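Local coordinates for protein putative hydrolase (Agrobacterium vitis, PDB 3LLC) that probably hydrolyses thioester and ester bonds, removing fatty acids from acylated proteins, as a member of the alpha/beta hydrolase family, at residues D21-A26 with I89-E94; D160-E165 with G170-V175. One frame throughout, in Å; residues are numbered along the deposited sequence.

Contact 1 of 2, residues D21-A26 with I89-E94; sequences DARSIA and ISRWLE
Asp-21, in the turn that leads into strand 23-30, meets Arg-91 of helix 89-103 through charge at long range: its OD1 lies 4.0 Å from Arg-91 NH1, carboxylate and guanidinium steeply inclined to each other. Its carbonyl does more. Asp-21 O accepts a hydrogen bond from Arg-23 NH1 at 3.0 Å, and a water bound to Arg-91 NH2 gives it a further, weak one.

Arg-23 and Arg-91 make up most of the contact. CG of Arg-23 sits between the backbone N and the carbonyl carbon (chi1 62°), and a bend at chi2 sends the rest of the chain across to the helix. There NH2 serves two acceptors lying in the guanidinium plane: Glu-94 OE1 at 2.9 Å, a nearly straight hydrogen bond (163°) within a salt bridge that reaches the oxygen from above its carboxylate plane, and the backbone O of Arg-91 at 3.1 Å, a more bent bond. A second water links Arg-23 NH1 to Glu-94 OE1, while NE of Arg-23 forms a salt bridge with Glu-95, the next residue of the helix.

Strand 23-30 is the second strand of the alpha/beta hydrolase sheet, antiparallel to both the outermost strand 9-16 and strand 68-72, and helix 89-103 packs alongside. Above the Arg-23 guanidinium lies that of Arg-91, folded back by a bend at chi3. The two planes are stacked, 24° apart with centres separated by 4.0 Å, and NH1 of Arg-91 stands 3.5 Å from NH1 of Arg-23. The carboxylates of Asp-21, Glu-94 and Glu-95 probably offset the cost of bringing two positive charges together. Further along the strand, Ile-25 reaches Glu-95 and Val-99 of the same helix.

Contact 2 of 2, residues D160-E165 with G170-V175; sequences DRERAE and GYFEEV
One guanidinium, that of Arg-161, is held among four acceptors from helix and strand. Its NH2 donates to Glu-173 O at 3.2 Å, nearly along the C=O axis (168°), while NH1 turns to Glu-165 OE2. The same NH2 makes a salt bridge to Glu-174 OE2 at 3.1 Å and sits near Glu-162 OE2, which lies well out of the guanidinium plane and interacts through charge alone. Arg-161 comes into this position with CG anti to its backbone N (chi1 173°) and a bend at chi3. Glu-174 is modelled in two conformers; in the one described, its OE2 faces Glu-162 OE2 without a hydrogen bond, and this close approach of two acceptors is doubtful, as the salt bridge from Glu-174 may also be.

Arg-161, Glu-162, Glu-165 and Glu-174 form a salt-bridge network across a helix-turn-strand unit. Gly-170, the first residue past helix 160-169, has positive phi and turns the chain, its N giving a weak hydrogen bond to Glu-165 O; strand 171-174 runs back roughly antiparallel to 160-165, the segment axes 142° apart.

Beneath the charges, Phe-172 is the apolar floor. CB of Glu-162 lies over one face of its ring, and CG of Glu-162 touches CD2 at 3.6 Å; Leu-158 and Phe-185 pack around the same side chain. Glu-165 OE1 rests 3.4 Å from Phe-172 CA.

In the fold
Contact 1 closes before contact 2 opens along the chain, and their centres lie 25 Å apart, with nearest atoms about 12 Å from each other and no touch. They share no helix or strand. Contact 1 belongs to the main eight-stranded sheet, where strand 23-30 lies next to the outermost strand 9-16 and helix 89-103 packs beside it. Contact 2 sits far from the centre of the chain, in the segment between strands 136-143 and 209-214, where strand 171-174 pairs with 183-186 as a separate hairpin-like sheet. This excursion from the core is consistent with the cap insertions of alpha/beta hydrolases.

Contact 1 of 2, residues D21-A26 with I89-E94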
loop_
_atom_site.group_PDB
_atom_site.type_symbol
_atom_site.label_atom_id
_atom_site.label_comp_id
_atom_site.label_asym_id
_atom_site.label_seq_id
_atom_site.Cartn_x
_atom_site.Cartn_y
_atom_site.Cartn_z
ATOM N N ASP A 21 -18.245 7.509 -11.970
ATOM C CA ASP A 21 -17.120 6.950 -11.227
ATOM C C ASP A 21 -15.850 7.811 -11.237
ATOM O O ASP A 21 -14.881 7.441 -10.575
ATOM C CB ASP A 21 -16.781 5.536 -11.746
ATOM C CG ASP A 21 -17.902 4.525 -11.480
ATOM O OD1 ASP A 21 -18.511 4.557 -10.393
ATOM O OD2 ASP A 21 -18.167 3.689 -12.362
ATOM N N ALA A 22 -15.827 8.909 -11.979
ATOM C CA ALA A 22 -14.622 9.753 -12.057
ATOM C C ALA A 22 -14.320 10.358 -10.683
ATOM O O ALA A 22 -15.231 10.720 -9.941
ATOM C CB ALA A 22 -14.756 10.825 -13.094
ATOM N N ARG A 23 -13.048 10.415 -10.324
ATOM C CA ARG A 23 -12.622 11.114 -9.119
ATOM C C ARG A 23 -11.242 11.731 -9.326
ATOM O O ARG A 23 -10.407 11.189 -10.061
ATOM C CB ARG A 23 -12.627 10.166 -7.900
ATOM C CG ARG A 23 -11.681 8.964 -7.955
ATOM C CD ARG A 23 -12.396 7.736 -8.351
ATOM N NE ARG A 23 -11.617 6.501 -8.289
ATOM C CZ ARG A 23 -11.731 5.519 -9.177
ATOM N NH1 ARG A 23 -12.560 5.653 -10.222
ATOM N NH2 ARG A 23 -11.025 4.408 -9.040
ATOM N N SER A 24 -11.005 12.854 -8.658
ATOM C CA SER A 24 -9.708 13.538 -8.727
ATOM C C SER A 24 -8.807 13.111 -7.556
ATOM O O SER A 24 -9.202 13.200 -6.378
ATOM C CB SER A 24 -9.871 15.067 -8.723
ATOM O OG SER A 24 -10.542 15.591 -9.862
ATOM N N ILE A 25 -7.592 12.657 -7.883
ATOM C CA ILE A 25 -6.605 12.188 -6.919
ATOM C C ILE A 25 -5.501 13.246 -6.726
ATOM O O ILE A 25 -4.879 13.737 -7.699
ATOM C CB ILE A 25 -5.998 10.807 -7.401
ATOM C CG1 ILE A 25 -7.107 9.765 -7.508
ATOM C CG2 ILE A 25 -4.812 10.362 -6.509
ATOM C CD1 ILE A 25 -7.921 9.500 -6.172
ATOM N N ALA A 26 -5.286 13.639 -5.465
ATOM C CA ALA A 26 -4.263 14.612 -5.107
ATOM C C ALA A 26 -2.906 13.877 -4.929
ATOM O O ALA A 26 -2.830 12.801 -4.302
ATOM C CB ALA A 26 -4.652 15.367 -3.802
ATOM N N ILE A 89 -10.576 -2.216 -2.853
ATOM C CA ILE A 89 -9.252 -2.558 -3.323
ATOM C C ILE A 89 -9.138 -2.303 -4.844
ATOM O O ILE A 89 -8.127 -1.709 -5.282
ATOM C CB ILE A 89 -8.835 -3.995 -2.949
ATOM C CG1 ILE A 89 -8.847 -4.226 -1.417
ATOM C CG2 ILE A 89 -7.448 -4.320 -3.467
ATOM C CD1 ILE A 89 -7.882 -3.386 -0.668
ATOM N N SER A 90 -10.123 -2.734 -5.635
ATOM C CA SER A 90 -10.064 -2.490 -7.085
ATOM C C SER A 90 -9.935 -0.995 -7.445
ATOM O O SER A 90 -9.134 -0.620 -8.329
ATOM C CB SER A 90 -11.250 -3.102 -7.827
ATOM O OG SER A 90 -11.231 -4.526 -7.779
ATOM N N ARG A 91 -10.751 -0.135 -6.810
ATOM C CA ARG A 91 -10.718 1.310 -7.101
ATOM C C ARG A 91 -9.414 1.976 -6.655
ATOM O O ARG A 91 -8.870 2.850 -7.361
ATOM C CB ARG A 91 -11.929 2.051 -6.475
ATOM C CG ARG A 91 -13.192 1.865 -7.288
ATOM C CD ARG A 91 -14.434 2.299 -6.568
ATOM N NE ARG A 91 -14.494 3.701 -6.140
ATOM C CZ ARG A 91 -14.890 4.734 -6.892
ATOM N NH1 ARG A 91 -15.204 4.589 -8.180
ATOM N NH2 ARG A 91 -14.957 5.947 -6.346
ATOM N N TRP A 92 -8.900 1.563 -5.490
ATOM C CA TRP A 92 -7.675 2.146 -4.943
ATOM C C TRP A 92 -6.439 1.675 -5.730
ATOM O O TRP A 92 -5.514 2.450 -5.960
ATOM C CB TRP A 92 -7.559 1.836 -3.437
ATOM C CG TRP A 92 -8.627 2.591 -2.618
ATOM C CD1 TRP A 92 -9.120 3.827 -2.885
ATOM C CD2 TRP A 92 -9.284 2.161 -1.393
ATOM N NE1 TRP A 92 -10.049 4.206 -1.927
ATOM C CE2 TRP A 92 -10.160 3.210 -1.001
ATOM C CE3 TRP A 92 -9.223 1.009 -0.613
ATOM C CZ2 TRP A 92 -10.957 3.137 0.159
ATOM C CZ3 TRP A 92 -10.034 0.925 0.527
ATOM C CH2 TRP A 92 -10.895 1.977 0.887
ATOM N N LEU A 93 -6.481 0.440 -6.222
ATOM C CA LEU A 93 -5.463 -0.050 -7.143
ATOM C C LEU A 93 -5.502 0.727 -8.461
ATOM O O LEU A 93 -4.441 1.099 -8.989
ATOM C CB LEU A 93 -5.670 -1.552 -7.415
ATOM C CG LEU A 93 -4.834 -2.172 -8.555
ATOM C CD1 LEU A 93 -3.297 -2.107 -8.226
ATOM C CD2 LEU A 93 -5.279 -3.673 -8.774
ATOM N N GLU A 94 -6.697 0.944 -9.009
ATOM C CA GLU A 94 -6.858 1.693 -10.236
ATOM C C GLU A 94 -6.221 3.089 -10.119
ATOM O O GLU A 94 -5.600 3.607 -11.064
ATOM C CB GLU A 94 -8.344 1.827 -10.580
ATOM C CG GLU A 94 -8.613 2.528 -11.899
ATOM C CD GLU A 94 -10.102 2.719 -12.224
ATOM O OE1 GLU A 94 -10.978 2.597 -11.322
ATOM O OE2 GLU A 94 -10.392 3.023 -13.402
HETATM O O HOH W 1 -16.523 8.040 -7.631
HETATM O O HOH W 2 -13.474 3.423 -12.023
#

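Contact 2 of 2, residues D160-E165 with G170-V175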
loop_
_atom_site.group_PDB
_atom_site.type_symbol
_atom_site.label_atom_id
_atom_site.label_comp_id
_atom_site.label_asym_id
_atom_site.label_seq_id
_atom_site.Cartn_x
_atom_site.Cartn_y
_atom_site.Cartn_z
ATOM N N ASP A 160 -22.501 -13.236 14.141
ATOM C CA ASP A 160 -23.818 -12.921 13.620
ATOM C C ASP A 160 -24.157 -11.423 13.725
ATOM O O ASP A 160 -24.851 -10.919 12.861
ATOM C CB ASP A 160 -24.884 -13.806 14.272
ATOM C CG ASP A 160 -24.625 -15.282 14.022
ATOM O OD1 ASP A 160 -23.595 -15.786 14.528
ATOM O OD2 ASP A 160 -25.433 -15.930 13.320
ATOM N N ARG A 161 -23.663 -10.712 14.742
ATOM C CA ARG A 161 -23.801 -9.238 14.788
ATOM C C ARG A 161 -23.309 -8.645 13.430
ATOM O O ARG A 161 -24.069 -8.036 12.671
ATOM C CB ARG A 161 -23.000 -8.596 15.969
ATOM C CG ARG A 161 -22.982 -7.010 15.965
ATOM C CD ARG A 161 -22.182 -6.305 17.105
ATOM N NE ARG A 161 -20.723 -6.229 16.911
ATOM C CZ ARG A 161 -20.077 -5.418 16.056
ATOM N NH1 ARG A 161 -20.731 -4.582 15.252
ATOM N NH2 ARG A 161 -18.749 -5.456 15.989
ATOM N N GLU A 162 -22.040 -8.878 13.128
ATOM C CA GLU A 162 -21.426 -8.279 11.936
ATOM C C GLU A 162 -22.128 -8.715 10.634
ATOM O O GLU A 162 -22.356 -7.888 9.745
ATOM C CB GLU A 162 -19.943 -8.599 11.872
ATOM C CG GLU A 162 -19.054 -7.926 12.925
ATOM C CD GLU A 162 -18.855 -8.772 14.191
ATOM O OE1 GLU A 162 -19.758 -9.568 14.537
ATOM O OE2 GLU A 162 -17.779 -8.626 14.825
ATOM N N ARG A 163 -22.489 -9.996 10.529
ATOM C CA ARG A 163 -23.042 -10.541 9.281
ATOM C C ARG A 163 -24.404 -9.937 8.938
ATOM O O ARG A 163 -24.700 -9.708 7.752
ATOM C CB ARG A 163 -23.115 -12.085 9.308
ATOM C CG ARG A 163 -21.800 -12.781 8.903
ATOM C CD ARG A 163 -21.923 -14.326 8.857
ATOM N NE ARG A 163 -22.177 -14.911 10.174
ATOM C CZ ARG A 163 -21.235 -15.435 10.954
ATOM N NH1 ARG A 163 -19.973 -15.452 10.558
ATOM N NH2 ARG A 163 -21.556 -15.938 12.136
ATOM N N ALA A 164 -25.216 -9.672 9.960
ATOM C CA ALA A 164 -26.522 -9.059 9.751
ATOM C C ALA A 164 -26.392 -7.571 9.445
ATOM O O ALA A 164 -27.145 -7.056 8.616
ATOM C CB ALA A 164 -27.456 -9.285 10.955
ATOM N N GLU A 165 -25.451 -6.890 10.112
ATOM C CA GLU A 165 -25.159 -5.477 9.822
ATOM C C GLU A 165 -24.787 -5.330 8.346
ATOM O O GLU A 165 -25.313 -4.451 7.662
ATOM C CB GLU A 165 -24.025 -4.925 10.715
ATOM C CG GLU A 165 -24.465 -4.519 12.117
ATOM C CD GLU A 165 -23.327 -3.991 12.994
ATOM O OE1 GLU A 165 -22.338 -3.379 12.509
ATOM O OE2 GLU A 165 -23.433 -4.189 14.217
ATOM N N GLY A 170 -25.231 -2.597 4.838
ATOM C CA GLY A 170 -24.151 -2.496 3.854
ATOM C C GLY A 170 -22.760 -2.260 4.410
ATOM O O GLY A 170 -21.821 -2.027 3.647
ATOM N N TYR A 171 -22.617 -2.325 5.736
ATOM C CA TYR A 171 -21.326 -2.158 6.419
ATOM C C TYR A 171 -21.426 -2.627 7.874
ATOM O O TYR A 171 -22.532 -2.703 8.428
ATOM C CB TYR A 171 -20.822 -0.689 6.388
ATOM C CG TYR A 171 -21.683 0.267 7.225
ATOM C CD1 TYR A 171 -22.829 0.840 6.698
ATOM C CD2 TYR A 171 -21.332 0.579 8.539
ATOM C CE1 TYR A 171 -23.643 1.698 7.459
ATOM C CE2 TYR A 171 -22.155 1.432 9.324
ATOM C CZ TYR A 171 -23.288 1.986 8.765
ATOM O OH TYR A 171 -24.088 2.802 9.521
ATOM N N PHE A 172 -20.278 -2.908 8.463
ATOM C CA PHE A 172 -20.185 -3.144 9.901
ATOM C C PHE A 172 -19.054 -2.288 10.487
ATOM O O PHE A 172 -18.158 -1.850 9.768
ATOM C CB PHE A 172 -20.011 -4.648 10.254
ATOM C CG PHE A 172 -18.641 -5.170 10.057
ATOM C CD1 PHE A 172 -18.268 -5.689 8.838
ATOM C CD2 PHE A 172 -17.715 -5.180 11.095
ATOM C CE1 PHE A 172 -17.000 -6.174 8.642
ATOM C CE2 PHE A 172 -16.457 -5.659 10.899
ATOM C CZ PHE A 172 -16.077 -6.152 9.653
ATOM N N GLU A 173 -19.133 -2.062 11.797
ATOM C CA GLU A 173 -18.217 -1.201 12.546
ATOM C C GLU A 173 -17.446 -1.994 13.583
ATOM O O GLU A 173 -17.951 -2.959 14.136
ATOM C CB GLU A 173 -19.011 -0.113 13.294
ATOM C CG GLU A 173 -19.692 0.886 12.395
ATOM C CD GLU A 173 -20.343 2.039 13.168
ATOM O OE1 GLU A 173 -20.823 1.810 14.300
ATOM O OE2 GLU A 173 -20.382 3.170 12.632
ATOM N N GLU A 174 -16.208 -1.564 13.813
ATOM C CA GLU A 174 -15.384 -2.089 14.896
ATOM C C GLU A 174 -14.670 -0.916 15.561
ATOM O O GLU A 174 -14.259 0.062 14.904
ATOM C CB GLU A 174 -14.352 -3.104 14.396
ATOM C CG GLU A 174 -14.934 -4.344 13.749
ATOM C CD GLU A 174 -15.551 -5.324 14.737
ATOM O OE1 GLU A 174 -15.306 -5.215 15.956
ATOM O OE2 GLU A 174 -16.283 -6.219 14.280
ATOM N N VAL A 175 -14.558 -0.995 16.887
ATOM C CA VAL A 175 -13.836 0.017 17.684
ATOM C C VAL A 175 -12.369 0.129 17.229
ATOM O O VAL A 175 -11.716 -0.899 17.013
ATOM C CB VAL A 175 -13.839 -0.345 19.190
ATOM C CG1 VAL A 175 -15.269 -0.375 19.734
ATOM C CG2 VAL A 175 -13.115 -1.697 19.420
HETATM O O HOH W 3 -24.060 -1.349 10.404
#